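Local coordinates for protein phenol hydroxylase component phL (Pseudomonas stutzeri, PDB 3U52) that probably serves as a helical subunit of the oxygenase component of a multicomponent phenol hydroxylase, packing beside the diiron-bearing catalytic subunit, at residues D[94-99]-D[167-172]; D[208-213]-D[283-288]; D[233-238]-D[252-257]. One frame throughout, in Å; residues are numbered along the deposited sequence.

Contact 1 (D[94-99]-D[167-172])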
loop_
_atom_site.group_PDB
_atom_site.type_symbol
_atom_site.label_atom_id
_atom_site.label_comp_id
_atom_site.label_asym_id
_atom_site.label_seq_id
_atom_site.Cartn_x
_atom_site.Cartn_y
_atom_site.Cartn_z
ATOM N N SER D 94 11.127 -13.979 13.581
ATOM C CA SER D 94 11.436 -15.286 14.148
ATOM C C SER D 94 12.393 -15.148 15.333
ATOM O O SER D 94 12.310 -15.918 16.284
ATOM C CB SER D 94 12.083 -16.190 13.082
ATOM O OG SER D 94 11.169 -16.531 12.055
ATOM N N ALA D 95 13.328 -14.189 15.269
ATOM C CA ALA D 95 14.312 -14.050 16.343
ATOM C C ALA D 95 13.650 -13.533 17.598
ATOM O O ALA D 95 13.962 -14.000 18.664
ATOM C CB ALA D 95 15.472 -13.149 15.902
ATOM N N GLU D 96 12.711 -12.601 17.482
ATOM C CA GLU D 96 12.012 -12.024 18.648
ATOM C C GLU D 96 11.161 -13.063 19.368
ATOM O O GLU D 96 11.066 -13.076 20.576
ATOM C CB GLU D 96 11.088 -10.862 18.273
ATOM C CG GLU D 96 11.841 -9.574 17.932
ATOM C CD GLU D 96 12.908 -9.187 18.961
ATOM O OE1 GLU D 96 12.584 -9.095 20.168
ATOM O OE2 GLU D 96 14.059 -8.950 18.538
ATOM N N THR D 97 10.544 -13.921 18.578
ATOM C CA THR D 97 9.718 -15.007 19.101
ATOM C C THR D 97 10.573 -16.076 19.805
ATOM O O THR D 97 10.172 -16.580 20.835
ATOM C CB THR D 97 8.882 -15.569 17.930
ATOM O OG1 THR D 97 7.744 -14.701 17.806
ATOM C CG2 THR D 97 8.416 -16.937 18.201
ATOM N N SER D 98 11.760 -16.369 19.266
ATOM C CA SER D 98 12.693 -17.317 19.933
ATOM C C SER D 98 13.225 -16.776 21.250
ATOM O O SER D 98 13.335 -17.511 22.203
ATOM C CB SER D 98 13.822 -17.706 19.010
ATOM O OG SER D 98 13.256 -18.344 17.895
ATOM N N PHE D 99 13.555 -15.479 21.288
ATOM C CA PHE D 99 13.908 -14.791 22.550
ATOM C C PHE D 99 12.799 -14.814 23.601
ATOM O O PHE D 99 13.061 -15.074 24.772
ATOM C CB PHE D 99 14.436 -13.337 22.286
ATOM C CG PHE D 99 15.899 -13.291 22.005
ATOM C CD1 PHE D 99 16.386 -13.596 20.744
ATOM C CD2 PHE D 99 16.799 -13.033 23.042
ATOM C CE1 PHE D 99 17.755 -13.615 20.486
ATOM C CE2 PHE D 99 18.175 -13.065 22.804
ATOM C CZ PHE D 99 18.658 -13.352 21.535
ATOM N N LEU D 167 23.297 -10.718 20.998
ATOM C CA LEU D 167 24.292 -11.340 21.910
ATOM C C LEU D 167 24.196 -10.691 23.300
ATOM O O LEU D 167 24.182 -11.384 24.322
ATOM C CB LEU D 167 25.719 -11.253 21.323
ATOM C CG LEU D 167 26.121 -12.096 20.110
ATOM C CD1 LEU D 167 27.401 -11.538 19.446
ATOM C CD2 LEU D 167 26.264 -13.580 20.452
ATOM N N SER D 168 24.105 -9.365 23.341
ATOM C CA SER D 168 23.759 -8.643 24.562
ATOM C C SER D 168 22.529 -9.172 25.311
ATOM O O SER D 168 22.524 -9.307 26.553
ATOM C CB SER D 168 23.539 -7.181 24.244
ATOM O OG SER D 168 24.714 -6.653 23.680
ATOM N N ARG D 169 21.452 -9.431 24.568
ATOM C CA ARG D 169 20.219 -9.875 25.184
ATOM C C ARG D 169 20.298 -11.262 25.788
ATOM O O ARG D 169 19.598 -11.574 26.743
ATOM C CB ARG D 169 19.096 -9.840 24.157
ATOM C CG ARG D 169 18.582 -8.420 23.953
ATOM C CD ARG D 169 17.114 -8.549 23.755
ATOM N NE ARG D 169 16.830 -8.273 22.391
ATOM C CZ ARG D 169 15.775 -8.696 21.711
ATOM N NH1 ARG D 169 14.865 -9.529 22.227
ATOM N NH2 ARG D 169 15.686 -8.282 20.465
ATOM N N ILE D 170 21.131 -12.103 25.227
ATOM C CA ILE D 170 21.388 -13.401 25.846
ATOM C C ILE D 170 21.914 -13.174 27.265
ATOM O O ILE D 170 21.464 -13.814 28.223
ATOM C CB ILE D 170 22.430 -14.179 25.033
ATOM C CG1 ILE D 170 21.817 -14.615 23.687
ATOM C CG2 ILE D 170 22.975 -15.337 25.861
ATOM C CD1 ILE D 170 22.735 -15.432 22.837
ATOM N N ALA D 171 22.845 -12.234 27.419
ATOM C CA ALA D 171 23.390 -11.952 28.740
ATOM C C ALA D 171 22.327 -11.380 29.639
ATOM O O ALA D 171 22.256 -11.753 30.818
ATOM C CB ALA D 171 24.558 -11.027 28.643
ATOM N N LEU D 172 21.485 -10.488 29.094
ATOM C CA LEU D 172 20.389 -9.910 29.844
ATOM C C LEU D 172 19.375 -10.960 30.264
ATOM O O LEU D 172 18.742 -10.835 31.319
ATOM C CB LEU D 172 19.697 -8.792 29.049
ATOM C CG LEU D 172 20.540 -7.521 29.004
ATOM C CD1 LEU D 172 19.890 -6.429 28.141
ATOM C CD2 LEU D 172 20.840 -6.969 30.436
#

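Contact 2 (D[208-213]-D[283-288])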
loop_
_atom_site.group_PDB
_atom_site.type_symbol
_atom_site.label_atom_id
_atom_site.label_comp_id
_atom_site.label_asym_id
_atom_site.label_seq_id
_atom_site.Cartn_x
_atom_site.Cartn_y
_atom_site.Cartn_z
ATOM N N VAL D 208 43.122 1.023 10.355
ATOM C CA VAL D 208 43.401 0.791 8.917
ATOM C C VAL D 208 42.841 1.962 8.102
ATOM O O VAL D 208 41.701 2.369 8.304
ATOM C CB VAL D 208 42.809 -0.591 8.437
ATOM C CG1 VAL D 208 42.829 -0.748 6.869
ATOM C CG2 VAL D 208 43.535 -1.729 9.092
ATOM N N ASP D 209 43.642 2.505 7.185
ATOM C CA ASP D 209 43.238 3.625 6.310
ATOM C C ASP D 209 42.547 3.200 5.012
ATOM O O ASP D 209 41.633 3.882 4.536
ATOM C CB ASP D 209 44.474 4.452 5.866
ATOM C CG ASP D 209 45.052 5.341 6.977
ATOM O OD1 ASP D 209 44.274 5.892 7.803
ATOM O OD2 ASP D 209 46.299 5.487 7.002
ATOM N N ASP D 210 43.051 2.159 4.375
ATOM C CA ASP D 210 42.597 1.736 3.045
ATOM C C ASP D 210 41.276 1.004 3.207
ATOM O O ASP D 210 41.227 -0.041 3.898
ATOM C CB ASP D 210 43.629 0.781 2.409
ATOM C CG ASP D 210 43.321 0.470 0.953
ATOM O OD1 ASP D 210 42.186 0.037 0.657
ATOM O OD2 ASP D 210 44.200 0.679 0.072
ATOM N N TRP D 211 40.210 1.505 2.580
ATOM C CA TRP D 211 38.896 0.922 2.899
ATOM C C TRP D 211 38.742 -0.482 2.312
ATOM O O TRP D 211 38.072 -1.362 2.901
ATOM C CB TRP D 211 37.749 1.851 2.518
ATOM C CG TRP D 211 37.538 2.111 1.039
ATOM C CD1 TRP D 211 37.950 3.208 0.345
ATOM C CD2 TRP D 211 36.841 1.277 0.091
ATOM N NE1 TRP D 211 37.574 3.108 -0.980
ATOM C CE2 TRP D 211 36.894 1.936 -1.168
ATOM C CE3 TRP D 211 36.186 0.047 0.179
ATOM C CZ2 TRP D 211 36.260 1.426 -2.332
ATOM C CZ3 TRP D 211 35.566 -0.476 -0.991
ATOM C CH2 TRP D 211 35.637 0.211 -2.223
ATOM N N PHE D 212 39.328 -0.728 1.153
ATOM C CA PHE D 212 39.238 -2.090 0.633
ATOM C C PHE D 212 40.053 -3.099 1.448
ATOM O O PHE D 212 39.567 -4.197 1.738
ATOM C CB PHE D 212 39.519 -2.232 -0.865
ATOM C CG PHE D 212 38.860 -3.457 -1.444
ATOM C CD1 PHE D 212 37.589 -3.361 -1.999
ATOM C CD2 PHE D 212 39.468 -4.733 -1.337
ATOM C CE1 PHE D 212 36.929 -4.512 -2.512
ATOM C CE2 PHE D 212 38.830 -5.890 -1.823
ATOM C CZ PHE D 212 37.554 -5.777 -2.442
ATOM N N GLU D 213 41.251 -2.690 1.877
ATOM C CA GLU D 213 42.005 -3.491 2.848
ATOM C C GLU D 213 41.083 -3.794 4.035
ATOM O O GLU D 213 40.963 -4.939 4.458
ATOM C CB GLU D 213 43.278 -2.764 3.327
ATOM C CG GLU D 213 44.172 -3.644 4.225
ATOM C CD GLU D 213 45.374 -2.914 4.812
ATOM O OE1 GLU D 213 46.047 -3.544 5.674
ATOM O OE2 GLU D 213 45.663 -1.758 4.417
ATOM N N GLN D 283 46.678 -10.327 -2.353
ATOM C CA GLN D 283 47.484 -11.395 -1.749
ATOM C C GLN D 283 48.381 -10.864 -0.598
ATOM O O GLN D 283 48.601 -11.516 0.419
ATOM C CB GLN D 283 48.350 -12.079 -2.818
ATOM C CG GLN D 283 49.026 -13.313 -2.283
ATOM C CD GLN D 283 48.038 -14.380 -1.895
ATOM O OE1 GLN D 283 47.285 -14.880 -2.742
ATOM N NE2 GLN D 283 48.023 -14.740 -0.616
ATOM N N LYS D 284 48.933 -9.677 -0.801
ATOM C CA LYS D 284 49.805 -9.058 0.192
ATOM C C LYS D 284 48.988 -8.832 1.477
ATOM O O LYS D 284 49.445 -9.182 2.583
ATOM C CB LYS D 284 50.345 -7.758 -0.403
ATOM C CG LYS D 284 51.081 -6.831 0.544
ATOM C CD LYS D 284 51.279 -5.462 -0.143
ATOM C CE LYS D 284 51.172 -4.311 0.858
ATOM N NZ LYS D 284 51.555 -2.992 0.227
ATOM N N TRP D 285 47.756 -8.313 1.334
ATOM C CA TRP D 285 46.913 -8.053 2.517
ATOM C C TRP D 285 46.508 -9.353 3.186
ATOM O O TRP D 285 46.587 -9.428 4.395
ATOM C CB TRP D 285 45.691 -7.177 2.210
ATOM C CG TRP D 285 46.015 -5.781 1.833
ATOM C CD1 TRP D 285 47.088 -5.030 2.232
ATOM C CD2 TRP D 285 45.240 -4.948 0.973
ATOM N NE1 TRP D 285 47.027 -3.767 1.662
ATOM C CE2 TRP D 285 45.900 -3.695 0.887
ATOM C CE3 TRP D 285 44.037 -5.141 0.254
ATOM C CZ2 TRP D 285 45.405 -2.637 0.101
ATOM C CZ3 TRP D 285 43.540 -4.085 -0.507
ATOM C CH2 TRP D 285 44.236 -2.858 -0.596
ATOM N N ILE D 286 46.136 -10.388 2.417
ATOM C CA ILE D 286 45.844 -11.709 3.040
ATOM C C ILE D 286 47.060 -12.282 3.826
ATOM O O ILE D 286 46.925 -12.821 4.917
ATOM C CB ILE D 286 45.375 -12.732 1.957
ATOM C CG1 ILE D 286 44.047 -12.295 1.327
ATOM C CG2 ILE D 286 45.282 -14.151 2.507
ATOM C CD1 ILE D 286 43.811 -12.901 -0.028
ATOM N N ASP D 287 48.259 -12.182 3.240
ATOM C CA ASP D 287 49.486 -12.669 3.902
ATOM C C ASP D 287 49.735 -11.967 5.223
ATOM O O ASP D 287 50.144 -12.596 6.192
ATOM C CB ASP D 287 50.737 -12.451 3.033
ATOM C CG ASP D 287 50.775 -13.303 1.772
ATOM O OD1 ASP D 287 50.085 -14.352 1.650
ATOM O OD2 ASP D 287 51.536 -12.899 0.881
ATOM N N HIS D 288 49.523 -10.657 5.249
ATOM C CA HIS D 288 49.635 -9.891 6.507
ATOM C C HIS D 288 48.527 -10.208 7.546
ATOM O O HIS D 288 48.787 -10.406 8.757
ATOM C CB HIS D 288 49.708 -8.398 6.212
ATOM C CG HIS D 288 50.015 -7.579 7.422
ATOM N ND1 HIS D 288 51.209 -7.678 8.104
ATOM C CD2 HIS D 288 49.276 -6.664 8.097
ATOM C CE1 HIS D 288 51.198 -6.857 9.141
ATOM N NE2 HIS D 288 50.037 -6.226 9.161
#

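Contact 3 (D[233-238]-D[252-257])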
loop_
_atom_site.group_PDB
_atom_site.type_symbol
_atom_site.label_atom_id
_atom_site.label_comp_id
_atom_site.label_asym_id
_atom_site.label_seq_id
_atom_site.Cartn_x
_atom_site.Cartn_y
_atom_site.Cartn_z
ATOM N N LYS D 233 30.803 -24.635 14.475
ATOM C CA LYS D 233 31.602 -25.583 15.267
ATOM C C LYS D 233 31.395 -25.467 16.776
ATOM O O LYS D 233 31.051 -26.460 17.418
ATOM C CB LYS D 233 33.076 -25.573 14.822
ATOM C CG LYS D 233 33.140 -26.118 13.413
ATOM C CD LYS D 233 34.462 -25.893 12.762
ATOM C CE LYS D 233 34.358 -25.709 11.242
ATOM N NZ LYS D 233 33.856 -26.916 10.527
ATOM N N MET D 234 31.541 -24.267 17.341
ATOM C CA MET D 234 31.190 -24.075 18.738
ATOM C C MET D 234 29.725 -24.433 18.996
ATOM O O MET D 234 29.410 -25.041 20.031
ATOM C CB MET D 234 31.472 -22.650 19.154
ATOM C CG MET D 234 31.926 -22.494 20.565
ATOM S SD MET D 234 32.763 -20.880 20.847
ATOM C CE MET D 234 33.996 -20.942 19.538
ATOM N N ASP D 235 28.832 -24.092 18.057
ATOM C CA ASP D 235 27.402 -24.365 18.220
ATOM C C ASP D 235 27.122 -25.872 18.454
ATOM O O ASP D 235 26.374 -26.252 19.364
ATOM C CB ASP D 235 26.613 -23.809 17.029
ATOM C CG ASP D 235 25.098 -24.044 17.147
ATOM O OD1 ASP D 235 24.456 -23.387 17.980
ATOM O OD2 ASP D 235 24.557 -24.870 16.379
ATOM N N GLN D 236 27.746 -26.725 17.667
ATOM C CA GLN D 236 27.677 -28.174 17.930
ATOM C C GLN D 236 28.185 -28.543 19.332
ATOM O O GLN D 236 27.570 -29.341 20.038
ATOM C CB GLN D 236 28.511 -28.949 16.909
ATOM C CG GLN D 236 28.026 -28.794 15.478
ATOM C CD GLN D 236 28.788 -29.690 14.510
ATOM O OE1 GLN D 236 29.091 -30.851 14.831
ATOM N NE2 GLN D 236 29.095 -29.159 13.308
ATOM N N TRP D 237 29.329 -27.988 19.710
ATOM C CA TRP D 237 29.971 -28.301 20.979
ATOM C C TRP D 237 29.148 -27.851 22.190
ATOM O O TRP D 237 29.192 -28.510 23.248
ATOM C CB TRP D 237 31.373 -27.692 20.977
ATOM C CG TRP D 237 32.097 -27.708 22.279
ATOM C CD1 TRP D 237 32.871 -28.721 22.781
ATOM C CD2 TRP D 237 32.152 -26.648 23.225
ATOM N NE1 TRP D 237 33.400 -28.352 24.000
ATOM C CE2 TRP D 237 32.980 -27.083 24.297
ATOM C CE3 TRP D 237 31.581 -25.374 23.283
ATOM C CZ2 TRP D 237 33.242 -26.290 25.417
ATOM C CZ3 TRP D 237 31.848 -24.580 24.397
ATOM C CH2 TRP D 237 32.671 -25.044 25.449
ATOM N N PHE D 238 28.384 -26.756 22.052
ATOM C CA PHE D 238 27.470 -26.310 23.147
ATOM C C PHE D 238 26.533 -27.421 23.645
ATOM O O PHE D 238 26.153 -27.460 24.820
ATOM C CB PHE D 238 26.644 -25.074 22.739
ATOM C CG PHE D 238 27.418 -23.795 22.745
ATOM C CD1 PHE D 238 27.133 -22.797 21.839
ATOM C CD2 PHE D 238 28.448 -23.590 23.652
ATOM C CE1 PHE D 238 27.886 -21.609 21.863
ATOM C CE2 PHE D 238 29.193 -22.410 23.675
ATOM C CZ PHE D 238 28.911 -21.430 22.792
ATOM N N PHE D 252 19.582 -16.467 13.838
ATOM C CA PHE D 252 19.664 -15.240 13.074
ATOM C C PHE D 252 21.080 -15.113 12.433
ATOM O O PHE D 252 21.218 -14.837 11.241
ATOM C CB PHE D 252 19.324 -14.037 13.972
ATOM C CG PHE D 252 19.308 -12.725 13.235
ATOM C CD1 PHE D 252 18.089 -12.201 12.746
ATOM C CD2 PHE D 252 20.500 -12.004 13.025
ATOM C CE1 PHE D 252 18.052 -10.956 12.049
ATOM C CE2 PHE D 252 20.495 -10.763 12.323
ATOM C CZ PHE D 252 19.267 -10.247 11.813
ATOM N N MET D 253 22.122 -15.379 13.228
ATOM C CA MET D 253 23.524 -15.213 12.810
ATOM C C MET D 253 23.897 -16.213 11.729
ATOM O O MET D 253 24.650 -15.871 10.801
ATOM C CB MET D 253 24.476 -15.391 14.008
ATOM C CG MET D 253 24.476 -14.297 15.059
ATOM S SD MET D 253 22.981 -14.126 16.027
ATOM C CE MET D 253 23.740 -13.894 17.654
ATOM N N ARG D 254 23.416 -17.456 11.822
ATOM C CA ARG D 254 23.681 -18.418 10.731
ATOM C C ARG D 254 23.007 -18.065 9.397
ATOM O O ARG D 254 23.642 -18.158 8.319
ATOM C CB ARG D 254 23.365 -19.875 11.129
ATOM C CG ARG D 254 24.384 -20.484 12.090
ATOM C CD ARG D 254 24.002 -21.950 12.490
ATOM N NE ARG D 254 22.791 -21.948 13.313
ATOM C CZ ARG D 254 22.798 -21.744 14.622
ATOM N NH1 ARG D 254 23.961 -21.579 15.235
ATOM N NH2 ARG D 254 21.644 -21.705 15.317
ATOM N N ASP D 255 21.729 -17.668 9.458
ATOM C CA ASP D 255 21.028 -17.196 8.272
ATOM C C ASP D 255 21.701 -15.938 7.682
ATOM O O ASP D 255 21.877 -15.837 6.462
ATOM C CB ASP D 255 19.543 -16.879 8.629
ATOM C CG ASP D 255 18.673 -18.166 8.778
ATOM O OD1 ASP D 255 19.161 -19.263 8.393
ATOM O OD2 ASP D 255 17.518 -18.088 9.308
ATOM N N TRP D 256 22.034 -14.975 8.546
ATOM C CA TRP D 256 22.730 -13.743 8.122
ATOM C C TRP D 256 24.037 -14.065 7.369
ATOM O O TRP D 256 24.304 -13.552 6.268
ATOM C CB TRP D 256 23.021 -12.808 9.332
ATOM C CG TRP D 256 23.858 -11.631 8.935
ATOM C CD1 TRP D 256 23.406 -10.470 8.369
ATOM C CD2 TRP D 256 25.305 -11.531 8.951
ATOM N NE1 TRP D 256 24.469 -9.636 8.079
ATOM C CE2 TRP D 256 25.639 -10.249 8.434
ATOM C CE3 TRP D 256 26.342 -12.367 9.419
ATOM C CZ2 TRP D 256 26.969 -9.796 8.337
ATOM C CZ3 TRP D 256 27.671 -11.927 9.295
ATOM C CH2 TRP D 256 27.966 -10.651 8.744
ATOM N N TYR D 257 24.838 -14.936 7.971
ATOM C CA TYR D 257 26.126 -15.307 7.425
ATOM C C TYR D 257 26.010 -15.925 6.072
ATOM O O TYR D 257 26.738 -15.519 5.165
ATOM C CB TYR D 257 26.883 -16.251 8.343
ATOM C CG TYR D 257 28.251 -16.579 7.813
ATOM C CD1 TYR D 257 29.217 -15.594 7.704
ATOM C CD2 TYR D 257 28.554 -17.877 7.369
ATOM C CE1 TYR D 257 30.465 -15.881 7.215
ATOM C CE2 TYR D 257 29.809 -18.185 6.870
ATOM C CZ TYR D 257 30.762 -17.165 6.805
ATOM O OH TYR D 257 32.001 -17.389 6.318
#

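Contact 1 (D[94-99]-D[167-172])
Phe99 and Ile170 mark the nearest backbone register, their CA atoms 8.3 Å apart, on segments 94-99 and 167-172 of helices 81-105 and 147-175, whose local axes run almost parallel, 14° apart and 12.1 Å at closest approach. Long side chains bridge that spacing where another protein's chain packs. Arg169, its chain bent at chi2 and chi3, reaches over to Glu96 and grips the carboxylate end-on, one nitrogen to each oxygen. The arms are unequal: Arg169 NH2 to Glu96 OE2 is short, 2.6 Å at 159°, meets the syn lone pair and stays in the guanidinium plane, whereas Arg169 NH1 to Glu96 OE1 is 3.1 Å, bent to 143° and tilted from both planes. The same guanidinium lies over the Phe99 face in a cation-pi contact, Arg169 CZ 4.9 Å from the ring centroid. Closer to the backbone of 167-172, Phe99 CE2 meets Arg169 CB at 3.6 Å, and Phe99 CZ touches Ile170 CG1 at 4.0 Å. Tyr166 OH hydrogen-bonds Glu96 OE2 as well. With an alanine at Glu96 the guanidinium is likely to lose its two-nitrogen grip and turn more freely off the ring, leaving Tyr166 OH without this mate. An acid of that other chain lies near Glu96 OE2, and one forms a long, weak ion pair with Arg169 NH2, so the arginine is likely to temper the negative charge gathered here.

Contact 2 (D[208-213]-D[283-288])
Glu213 lies along one face of the Trp285 indole. Its CB sits 3.6 Å above the ring plane, over the centre of the indole. With CG anti to the backbone N (chi1 -174°) and the chain extended beyond it, the side chain runs on across the five-membered ring, whose centroid is 3.6 Å from Glu213 CG, almost on the ring normal: a CH-pi contact. Glu213 CD follows, 3.7 Å from Trp285 NE1, and the carboxylate is stacked on the indole, its plane only 6° from that of the ring. At the tip, OE2 remains above the pyrrole nitrogen, while OE1 is hydrogen-bonded to Trp289 NE1, one helical turn on from Trp285. This indole, from helix 276-302, thus packs against the N-terminal turn of helix 211-240, where Asp210 is the N-cap: its OD1 accepts from Glu213 N at 3.1 Å and 172°. The capped nitrogen itself lies over the same indole face, Glu213 N to Trp285 CZ3 being 3.6 Å. Asp210 carries further bonds, OD1 with Thr63 OG1 and OD2 with Ala64 N, and sets OD2 3.5 Å from Trp285 CZ2. Trp285 CZ3 also comes to the edge of the Phe212 ring, near its plane, 4.2 Å from Phe212 CD2.

Contact 3 (D[233-238]-D[252-257])
Asp235 and Arg254 meet because each first torsion sends its side chain into the gap between their helices: CG of Asp235 is anti to its own nitrogen (chi1 -179°), while CG of Arg254 stands opposite its carbonyl carbon (chi1 -73°), and the arginine chain then runs straight before bending at chi3 (-68°). The reach is needed, since the nearest CA atoms, those of Asp235 and Arg254, are 10.3 Å apart. The meeting itself is narrow, a single residue pair burying 73 Å² in all. Arg254 NH1 comes up to the carboxylate nearly midway between its oxygens, 3.3 Å from Asp235 OD1 and 3.5 Å from Asp235 OD2. OD2 lies over one face of the guanidinium, not at its edge, and the two planes are moderately inclined. This geometry makes the pair a salt bridge held by charge proximity, without a directed N-H bond. Hydrogen bonds go to other partners, Arg254 NH1 to Tyr231 O and Asp235 OD1 with Ser247 OG, while salt bridges join Arg254 NH2 to Glu251 OE1 and Asp235 OD2 to Arg105 of the second subunit. Two arginines therefore share one buried carboxylate, which is likely to favour its ionised form. Arg254 also passes about 4 Å from a bound xenon, and Tyr257, one turn on, touches the xenon in a pocket with Tyr227 and Asp232. The two segments run antiparallel as arms of a helical hairpin, helices 211-240 and 251-274 joined through the short helix 246-249. Met253 packs on Ile163 of helix 147-175, and Phe252 on Met91 of helix 81-105.

In the fold
Contacts 1 and 3 are neighbours on the same side of the chain's centre, 14 Å between centres, and they touch: Leu167 CD2 lies 3.8 Å from Met253 CE and Ala95 CB 4.2 Å from Phe252 CD1, so helices 81-105, 147-175 and 251-274 pack together there. Both also meet the second subunit. Contact 2 lies across the chain's centre from contact 1, 34 Å between centres, and 27 Å from contact 3, with nearest atoms about 14 Å apart. It is tied to contact 3 by helix 211-240, which starts at contact 2 and carries Asp235 towards its far end. Of the three, contact 3 holds a residue of the xenon pocket, Tyr257.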